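Local atomic coordinates of transcriptional regulator, putative (Pseudomonas syringae pv. tomato, PDB entry 2R5F), a protein that probably acts as a DNA-binding transcription factor of the SorC family, its activity presumably tuned by a sugar bound to the effector-binding domain described here. Residues E37-K40 against Q41-S45; L252-V256 against G257-G261; H49-E52 against T53-A57; M216-G219 against K220-S223. All blocks are in the same frame, centred on the assembly; numbering follows the deposited sequence. Where two conformers were deposited one is given.

Interaction 1 of 4, residues E37-K40 against Q41-S45; sequences ESIK and QAIGS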
loop_
_atom_site.group_PDB
_atom_site.type_symbol
_atom_site.label_atom_id
_atom_site.label_comp_id
_atom_site.label_asym_id
_atom_site.label_seq_id
_atom_site.Cartn_x
_atom_site.Cartn_y
_atom_site.Cartn_z
ATOM N N GLU A 37 4.219 -15.754 4.549
ATOM C CA GLU A 37 2.777 -15.885 4.265
ATOM C C GLU A 37 1.931 -15.658 5.516
ATOM O O GLU A 37 0.883 -15.020 5.459
ATOM C CB GLU A 37 2.470 -17.254 3.640
ATOM C CG GLU A 37 0.984 -17.506 3.274
ATOM C CD GLU A 37 0.393 -16.517 2.240
ATOM O OE1 GLU A 37 1.135 -15.660 1.696
ATOM O OE2 GLU A 37 -0.831 -16.611 1.966
ATOM N N SER A 38 2.392 -16.199 6.644
ATOM C CA SER A 38 1.745 -15.938 7.919
ATOM C C SER A 38 1.771 -14.443 8.248
ATOM O O SER A 38 0.789 -13.899 8.743
ATOM C CB SER A 38 2.409 -16.704 9.040
ATOM O OG SER A 38 1.696 -16.450 10.231
ATOM N N ILE A 39 2.910 -13.802 7.978
ATOM C CA ILE A 39 3.065 -12.359 8.135
ATOM C C ILE A 39 2.130 -11.565 7.220
ATOM O O ILE A 39 1.524 -10.596 7.660
ATOM C CB ILE A 39 4.536 -11.903 7.932
ATOM C CG1 ILE A 39 5.389 -12.322 9.135
ATOM C CG2 ILE A 39 4.599 -10.361 7.698
ATOM C CD1 ILE A 39 6.879 -12.265 8.898
ATOM N N LYS A 40 2.001 -11.971 5.956
ATOM C CA LYS A 40 1.138 -11.238 5.019
ATOM C C LYS A 40 -0.314 -11.297 5.464
ATOM O O LYS A 40 -1.025 -10.301 5.345
ATOM C CB LYS A 40 1.227 -11.774 3.594
ATOM C CG LYS A 40 2.472 -11.379 2.811
ATOM C CD LYS A 40 2.247 -11.623 1.315
ATOM C CE LYS A 40 2.845 -12.907 0.851
ATOM N NZ LYS A 40 2.274 -13.279 -0.458
ATOM N N GLN A 41 -0.722 -12.451 6.005
ATOM C CA GLN A 41 -2.116 -12.688 6.409
ATOM C C GLN A 41 -2.504 -11.915 7.668
ATOM O O GLN A 41 -3.639 -11.450 7.777
ATOM C CB GLN A 41 -2.403 -14.190 6.640
ATOM C CG GLN A 41 -2.413 -15.126 5.373
ATOM C CD GLN A 41 -3.279 -14.621 4.204
ATOM O OE1 GLN A 41 -4.243 -13.884 4.389
ATOM N NE2 GLN A 41 -2.915 -15.020 2.985
ATOM N N ALA A 42 -1.573 -11.830 8.625
ATOM C CA ALA A 42 -1.741 -10.993 9.820
ATOM C C ALA A 42 -1.852 -9.512 9.447
ATOM O O ALA A 42 -2.697 -8.799 9.976
ATOM C CB ALA A 42 -0.583 -11.232 10.845
ATOM N N ILE A 43 -0.971 -9.045 8.564
ATOM C CA ILE A 43 -1.016 -7.638 8.097
ATOM C C ILE A 43 -2.300 -7.362 7.325
ATOM O O ILE A 43 -3.006 -6.373 7.603
ATOM C CB ILE A 43 0.251 -7.230 7.271
ATOM C CG1 ILE A 43 1.482 -7.197 8.191
ATOM C CG2 ILE A 43 0.064 -5.820 6.609
ATOM C CD1 ILE A 43 2.773 -7.289 7.448
ATOM N N GLY A 44 -2.608 -8.223 6.356
ATOM C CA GLY A 44 -3.866 -8.084 5.596
ATOM C C GLY A 44 -5.085 -8.044 6.503
ATOM O O GLY A 44 -5.943 -7.181 6.371
ATOM N N SER A 45 -5.166 -8.964 7.442
ATOM C CA SER A 45 -6.285 -8.986 8.398
ATOM C C SER A 45 -6.426 -7.709 9.227
ATOM O O SER A 45 -7.527 -7.189 9.386
ATOM C CB SER A 45 -6.176 -10.194 9.330
ATOM O OG SER A 45 -7.203 -10.106 10.304
#
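Glu37 and Gln41 face each other one turn apart on the amphipathic helix 36-54, an alpha-helix laid against the parallel strands of a Rossmann-like sugar-binding domain. Among the polar side-chain contacts, the amide of Gln41 gives its NE2 hydrogen to Glu37 OE2 over 2.8 Å. OE2 lies in the plane of the Gln41 amide, whereas NE2 stands above the carboxylate plane, since the two flat groups are turned 71° apart. Gln41 OE1 is taken by His76, so both ends of the amide are used. The other carboxylate oxygen, Glu37 OE1, forms a weak salt bridge with Lys40 NZ at 3.4 Å. Glu37 is exposed, while Lys40 and Gln41 border helix 68-75.

The backbone bonds are regular i to i+4 links, such as Ile43 N to Ile39 O at 3.1 Å. Gly44 N reaches Lys40 O at 2.8 Å.

The apolar contact belongs to the buried side, where Ile39 and Ile43 run side by side toward strands 24-28 and 251-255. Branched isoleucines fill such an interface well. Ile39 holds CG2 anti to its backbone N, and CG1 of Ile43, beside its own backbone N (chi1 -68°), carries CD1 to within 3.6 Å of Ile39 CG2.

Interaction 2 of 4, residues L252-V256 against G257-G261; sequences LITDV and GTARG
Val256, Thr258 and Asp255 carry most of this contact, a strand-to-helix turn closed by an N-cap, where strand 251-255 of the Rossmann-like parallel sheet passes directly into helix 256-262. The two axes stand at 107°, so the chain turns sharply, and the cap secures the first turn.

Asp255 is the N-cap residue. Its CG sits between the backbone N and the carbonyl carbon (chi1 59°), a torsion that swings the carboxylate back over the first turn. There OD2 accepts Thr258 N at 3.1 Å, the donor lying well above the carboxylate plane, while OD1 takes the hydroxyl hydrogen of Thr258 OG1 at 2.6 Å on its syn side. Water 1 donates to Asp255 OD2 and accepts from Gly257 N, so it joins the cap to a second amide of the first turn. A carboxylate suits this end, where its charge should be stabilised by the helix dipole.

Thr258 is gripped twice by Asp255, through its backbone and its hydroxyl, and OG1 also meets Gly233 N. Its methyl CG2 lies 3.2 Å from Thr254 OG1, whose own hydrogen-bond partner is Ala231 O.

Val256 extends beside Arg260 one turn on, their backbones joined by the bond from Arg260 N to Val256 O at 2.9 Å. The arginine is extended from CG to NE, carrying the guanidinium alongside Val256, one face turned to CG1; a bound sulfate is a distant, weak neighbour of NH1. Val256 CG1 lies over the centre of the guanidinium, 3.4 Å from Arg260 CZ.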
loop_
_atom_site.group_PDB
_atom_site.type_symbol
_atom_site.label_atom_id
_atom_site.label_comp_id
_atom_site.label_asym_id
_atom_site.label_seq_id
_atom_site.Cartn_x
_atom_site.Cartn_y
_atom_site.Cartn_z
ATOM N N LEU A 252 1.729 2.654 9.085
ATOM C CA LEU A 252 2.380 1.413 8.693
ATOM C C LEU A 252 1.795 0.318 9.515
ATOM O O LEU A 252 1.726 0.448 10.728
ATOM C CB LEU A 252 3.900 1.495 8.935
ATOM C CG LEU A 252 4.679 0.193 8.857
ATOM C CD1 LEU A 252 4.808 -0.357 7.416
ATOM C CD2 LEU A 252 6.047 0.425 9.547
ATOM N N ILE A 253 1.343 -0.743 8.852
ATOM C CA ILE A 253 0.961 -1.976 9.519
ATOM C C ILE A 253 1.996 -3.055 9.185
ATOM O O ILE A 253 2.277 -3.306 8.018
ATOM C CB ILE A 253 -0.435 -2.458 9.101
ATOM C CG1 ILE A 253 -1.474 -1.328 9.360
ATOM C CG2 ILE A 253 -0.760 -3.753 9.850
ATOM C CD1 ILE A 253 -2.898 -1.640 8.793
ATOM N N THR A 254 2.590 -3.646 10.230
ATOM C CA THR A 254 3.704 -4.545 10.056
ATOM C C THR A 254 3.745 -5.545 11.195
ATOM O O THR A 254 3.053 -5.395 12.198
ATOM C CB THR A 254 5.069 -3.759 9.947
ATOM O OG1 THR A 254 6.071 -4.653 9.465
ATOM C CG2 THR A 254 5.524 -3.150 11.271
ATOM N N ASP A 255 4.566 -6.567 11.066
ATOM C CA ASP A 255 4.662 -7.598 12.122
ATOM C C ASP A 255 5.688 -7.232 13.201
ATOM O O ASP A 255 6.461 -6.282 13.028
ATOM C CB ASP A 255 5.026 -8.948 11.479
ATOM C CG ASP A 255 6.336 -8.878 10.717
ATOM O OD1 ASP A 255 6.364 -8.229 9.661
ATOM O OD2 ASP A 255 7.340 -9.437 11.201
ATOM N N VAL A 256 5.706 -7.996 14.301
ATOM C CA VAL A 256 6.634 -7.772 15.417
ATOM C C VAL A 256 8.113 -7.852 15.011
ATOM O O VAL A 256 8.908 -7.032 15.410
ATOM C CB VAL A 256 6.454 -8.816 16.610
ATOM C CG1 VAL A 256 7.345 -8.438 17.786
ATOM C CG2 VAL A 256 5.066 -8.906 17.076
ATOM N N GLY A 257 8.490 -8.872 14.260
ATOM C CA GLY A 257 9.912 -9.072 13.930
ATOM C C GLY A 257 10.397 -7.887 13.129
ATOM O O GLY A 257 11.453 -7.322 13.433
ATOM N N THR A 258 9.611 -7.495 12.128
ATOM C CA THR A 258 9.920 -6.347 11.294
ATOM C C THR A 258 10.018 -5.080 12.128
ATOM O O THR A 258 10.939 -4.309 11.956
ATOM C CB THR A 258 8.879 -6.139 10.157
ATOM O OG1 THR A 258 8.824 -7.330 9.352
ATOM C CG2 THR A 258 9.283 -4.952 9.256
ATOM N N ALA A 259 9.047 -4.871 13.007
ATOM C CA ALA A 259 8.997 -3.683 13.836
ATOM C C ALA A 259 10.229 -3.619 14.725
ATOM O O ALA A 259 10.776 -2.544 14.946
ATOM C CB ALA A 259 7.724 -3.676 14.678
ATOM N N ARG A 260 10.660 -4.778 15.227
ATOM C CA ARG A 260 11.886 -4.880 16.026
ATOM C C ARG A 260 13.148 -4.616 15.195
ATOM O O ARG A 260 14.036 -3.922 15.643
ATOM C CB ARG A 260 11.931 -6.201 16.800
ATOM C CG ARG A 260 11.070 -6.167 18.107
ATOM C CD ARG A 260 10.944 -7.518 18.821
ATOM N NE ARG A 260 9.974 -7.462 19.935
ATOM C CZ ARG A 260 9.413 -8.535 20.510
ATOM N NH1 ARG A 260 8.534 -8.389 21.502
ATOM N NH2 ARG A 260 9.713 -9.762 20.090
ATOM N N GLY A 261 13.216 -5.151 13.975
ATOM C CA GLY A 261 14.296 -4.811 13.045
ATOM C C GLY A 261 14.470 -3.322 12.742
ATOM O O GLY A 261 15.609 -2.829 12.677
HETATM O O HOH W 1 7.065 -11.419 13.132
#

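Interaction 3 of 4, residues H49-E52 against T53-A57; sequences HYLE and TSLSA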
loop_
_atom_site.group_PDB
_atom_site.type_symbol
_atom_site.label_atom_id
_atom_site.label_comp_id
_atom_site.label_asym_id
_atom_site.label_seq_id
_atom_site.Cartn_x
_atom_site.Cartn_y
_atom_site.Cartn_z
ATOM N N HIS A 49 -9.501 -4.653 9.008
ATOM C CA HIS A 49 -10.150 -4.105 10.204
ATOM C C HIS A 49 -9.978 -2.588 10.267
ATOM O O HIS A 49 -10.928 -1.870 10.553
ATOM C CB HIS A 49 -9.586 -4.756 11.487
ATOM C CG HIS A 49 -10.054 -6.163 11.731
ATOM N ND1 HIS A 49 -10.107 -7.121 10.738
ATOM C CD2 HIS A 49 -10.456 -6.781 12.868
ATOM C CE1 HIS A 49 -10.539 -8.262 11.251
ATOM N NE2 HIS A 49 -10.756 -8.083 12.544
ATOM N N TYR A 50 -8.754 -2.120 10.013
ATOM C CA TYR A 50 -8.421 -0.686 9.926
ATOM C C TYR A 50 -9.370 0.075 8.990
ATOM O O TYR A 50 -9.881 1.155 9.321
ATOM C CB TYR A 50 -6.976 -0.506 9.436
ATOM C CG TYR A 50 -6.566 0.947 9.272
ATOM C CD1 TYR A 50 -6.082 1.685 10.357
ATOM C CD2 TYR A 50 -6.686 1.588 8.049
ATOM C CE1 TYR A 50 -5.733 3.022 10.219
ATOM C CE2 TYR A 50 -6.325 2.937 7.899
ATOM C CZ TYR A 50 -5.853 3.642 8.987
ATOM O OH TYR A 50 -5.504 4.975 8.842
ATOM N N LEU A 51 -9.590 -0.507 7.818
ATOM C CA LEU A 51 -10.403 0.079 6.776
ATOM C C LEU A 51 -11.871 0.008 7.179
ATOM O O LEU A 51 -12.651 0.876 6.808
ATOM C CB LEU A 51 -10.171 -0.684 5.474
ATOM C CG LEU A 51 -9.811 0.166 4.268
ATOM C CD1 LEU A 51 -8.352 0.462 4.291
ATOM C CD2 LEU A 51 -10.222 -0.520 2.954
ATOM N N GLU A 52 -12.242 -1.022 7.942
ATOM C CA GLU A 52 -13.579 -1.123 8.548
ATOM C C GLU A 52 -13.866 -0.072 9.612
ATOM O O GLU A 52 -15.009 0.262 9.844
ATOM C CB GLU A 52 -13.767 -2.480 9.218
ATOM C CG GLU A 52 -14.259 -3.584 8.323
ATOM C CD GLU A 52 -13.727 -4.943 8.758
ATOM O OE1 GLU A 52 -13.792 -5.267 9.975
ATOM O OE2 GLU A 52 -13.239 -5.682 7.871
ATOM N N THR A 53 -12.844 0.423 10.295
ATOM C CA THR A 53 -13.086 1.362 11.373
ATOM C C THR A 53 -12.571 2.779 11.101
ATOM O O THR A 53 -12.962 3.726 11.777
ATOM C CB THR A 53 -12.561 0.820 12.728
ATOM O OG1 THR A 53 -11.134 0.891 12.782
ATOM C CG2 THR A 53 -13.011 -0.635 12.950
ATOM N N SER A 54 -11.701 2.916 10.101
ATOM C CA SER A 54 -11.012 4.181 9.827
ATOM C C SER A 54 -11.308 4.721 8.450
ATOM O O SER A 54 -10.780 5.755 8.082
ATOM C CB SER A 54 -9.491 4.040 10.005
ATOM O OG SER A 54 -9.184 3.549 11.306
ATOM N N LEU A 55 -12.144 4.028 7.685
ATOM C CA LEU A 55 -12.548 4.534 6.371
ATOM C C LEU A 55 -13.775 5.425 6.430
ATOM O O LEU A 55 -14.753 5.148 7.150
ATOM C CB LEU A 55 -12.764 3.383 5.366
ATOM C CG LEU A 55 -13.019 3.669 3.876
ATOM C CD1 LEU A 55 -11.855 4.459 3.213
ATOM C CD2 LEU A 55 -13.296 2.343 3.161
ATOM N N SER A 56 -13.704 6.505 5.656
ATOM C CA SER A 56 -14.788 7.469 5.512
ATOM C C SER A 56 -15.440 7.294 4.126
ATOM O O SER A 56 -14.774 6.873 3.177
ATOM C CB SER A 56 -14.227 8.881 5.642
ATOM O OG SER A 56 -15.134 9.840 5.117
ATOM N N ALA A 57 -16.722 7.639 4.017
ATOM C CA ALA A 57 -17.455 7.526 2.754
ATOM C C ALA A 57 -16.983 8.572 1.746
ATOM O O ALA A 57 -17.214 8.430 0.539
ATOM C CB ALA A 57 -18.956 7.631 2.982
#
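Tyr50 and Ser54 form the close-packed part of this contact, near the C-terminal end of helix 36-54. The tyrosine CG stands anti to the backbone N (chi1 178°), which swings the ring beneath Ser54. Ser54 CB settles over the centre of one ring face, 3.8 Å from the centroid of the Tyr50 ring and 11° off its normal, a CH-pi contact in which serine's short side chain brings CB onto the ring. Leu51 and Leu55 add a looser apolar touch, CD2 to CD2 at 4.2 Å.

The backbone bonds are bent and mostly weak here. Thr53 N divides its hydrogen between a weak bond to His49 O at 3.0 Å and a bond to Tyr50 O at 3.2 Å, with the latter donor far above the carbonyl plane. The bond from Ser54 N to Tyr50 O is also weak, bent to 128°.

His49, Glu52 and Thr53 occupy the solvent side, where polar residues are at home.

On the inner side the turn lies against the sheet: Tyr50 meets strands 24-28 and 226-230 and bonds through OH to Arg226, while Leu51 and Leu55 lean on strand 155-162.

Interaction 4 of 4, residues M216-G219 against K220-S223; sequences MGLG and KLRS
Leu221 N donates to Gly217 O at 3.1 Å, the bond that starts the short helix 218-222, a beta-to-alpha connection of the Rossmann-like domain. The backbone comes off strand 214-215 extended, remains so at Met216 and at Gly217 (psi 167°), and winds up from Leu218 on, with Gly217 in the N-cap position. The next bond of the same kind runs from Arg222 N to Leu218 O at 3.0 Å. These two i to i+4 links carry the brief helix.

Lys220 doubles back over the cap. Bends at chi3 and chi4 fold its chain across the turn, bringing CE to 3.2 Å from Gly217 N and the ammonium group to within packing distance of Gly217 CA. Lys220 CE and NZ thus pack closely against the backbone of Gly217, which carries no side chain. The aliphatic part of Lys220 also crosses the selenomethionine Met216, whose CG lies 3.8 Å from Lys220 CB.

On the buried side, Met216 runs extended through chi1 and chi2, carrying its SE to 4.4 Å from Leu221 CD1; the bend at chi3 directs only CE. The long unbranched chain also packs on Phe150, Ile153 and Ile224. Leu221 sends its other methyl to Leu218, the two CD2 atoms 4.1 Å apart in an apolar pair, and Leu218 reaches on to Tyr248. Leucines suit this inward side, whereas the exposed Lys220 and Arg222 suit the outer one.

One further bond is made by a hydroxyl: Ser223 OG donates to Lys220 O at 3.0 Å.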
loop_
_atom_site.group_PDB
_atom_site.type_symbol
_atom_site.label_atom_id
_atom_site.label_comp_id
_atom_site.label_asym_id
_atom_site.label_seq_id
_atom_site.Cartn_x
_atom_site.Cartn_y
_atom_site.Cartn_z
HETATM N N MSE A 216 1.449 5.955 -9.996
HETATM C CA MSE A 216 1.651 7.212 -9.288
HETATM C C MSE A 216 3.107 7.387 -8.864
HETATM O O MSE A 216 3.766 6.409 -8.449
HETATM C CB MSE A 216 0.759 7.260 -8.062
HETATM C CG MSE A 216 0.639 8.648 -7.485
HETATM SE SE MSE A 216 -0.250 8.537 -5.801
HETATM C CE MSE A 216 -2.097 8.614 -6.426
ATOM N N GLY A 217 3.591 8.628 -8.956
ATOM C CA GLY A 217 4.974 8.987 -8.623
ATOM C C GLY A 217 5.152 9.196 -7.130
ATOM O O GLY A 217 4.162 9.314 -6.399
ATOM N N LEU A 218 6.408 9.254 -6.674
ATOM C CA LEU A 218 6.713 9.314 -5.231
ATOM C C LEU A 218 6.414 10.675 -4.619
ATOM O O LEU A 218 5.932 10.754 -3.489
ATOM C CB LEU A 218 8.150 8.900 -4.935
ATOM C CG LEU A 218 8.478 7.422 -5.120
ATOM C CD1 LEU A 218 9.984 7.166 -5.070
ATOM C CD2 LEU A 218 7.747 6.566 -4.101
ATOM N N GLY A 219 6.704 11.734 -5.378
ATOM C CA GLY A 219 6.322 13.092 -5.018
ATOM C C GLY A 219 4.824 13.256 -4.830
ATOM O O GLY A 219 4.394 13.840 -3.844
ATOM N N LYS A 220 4.035 12.755 -5.778
ATOM C CA LYS A 220 2.572 12.750 -5.652
ATOM C C LYS A 220 2.131 11.972 -4.399
ATOM O O LYS A 220 1.224 12.395 -3.674
ATOM C CB LYS A 220 1.902 12.171 -6.908
ATOM C CG LYS A 220 2.029 13.016 -8.167
ATOM C CD LYS A 220 1.361 12.364 -9.394
ATOM C CE LYS A 220 2.243 11.270 -10.047
ATOM N NZ LYS A 220 3.497 11.867 -10.631
ATOM N N LEU A 221 2.794 10.851 -4.135
ATOM C CA LEU A 221 2.461 10.000 -2.996
ATOM C C LEU A 221 2.641 10.750 -1.688
ATOM O O LEU A 221 1.777 10.715 -0.821
ATOM C CB LEU A 221 3.322 8.739 -3.005
ATOM C CG LEU A 221 3.059 7.639 -1.976
ATOM C CD1 LEU A 221 1.734 6.924 -2.255
ATOM C CD2 LEU A 221 4.234 6.675 -1.940
ATOM N N ARG A 222 3.754 11.459 -1.569
ATOM C CA ARG A 222 4.103 12.141 -0.328
ATOM C C ARG A 222 3.025 13.149 0.127
ATOM O O ARG A 222 2.759 13.263 1.321
ATOM C CB ARG A 222 5.482 12.798 -0.463
ATOM C CG ARG A 222 6.294 12.801 0.817
ATOM C CD ARG A 222 6.093 14.093 1.595
ATOM N NE ARG A 222 7.201 14.373 2.509
ATOM C CZ ARG A 222 7.261 13.921 3.758
ATOM N NH1 ARG A 222 6.271 13.159 4.226
ATOM N NH2 ARG A 222 8.301 14.224 4.537
ATOM N N SER A 223 2.398 13.847 -0.819
ATOM C CA SER A 223 1.349 14.828 -0.515
ATOM C C SER A 223 -0.071 14.277 -0.259
ATOM O O SER A 223 -0.984 15.052 0.023
ATOM C CB SER A 223 1.270 15.854 -1.651
ATOM O OG SER A 223 0.845 15.221 -2.845
#

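In the fold
Along the chain the order is interaction 1, interaction 3, interaction 4 and interaction 2. Interactions 1 and 3 occupy the beginning and end of helix 36-54, their centres about 18 Å apart. Interaction 2 opens on strand 251-255, which pairs in parallel with strands 24-28 and 226-230; its centre is about 12 Å from that of interaction 1, and Ile39 CG2 packs against Asp255 OD1 at 3.4 Å. Ile253 also brushes Tyr50 of interaction 3. Interaction 4 stands apart, about 22 to 26 Å from the other centres, following strand 214-215, which joins the same mixed sheet antiparallel to strand 88-94. Interactions 1 to 3 thus join one helix to one strand within the putative sugar-binding domain.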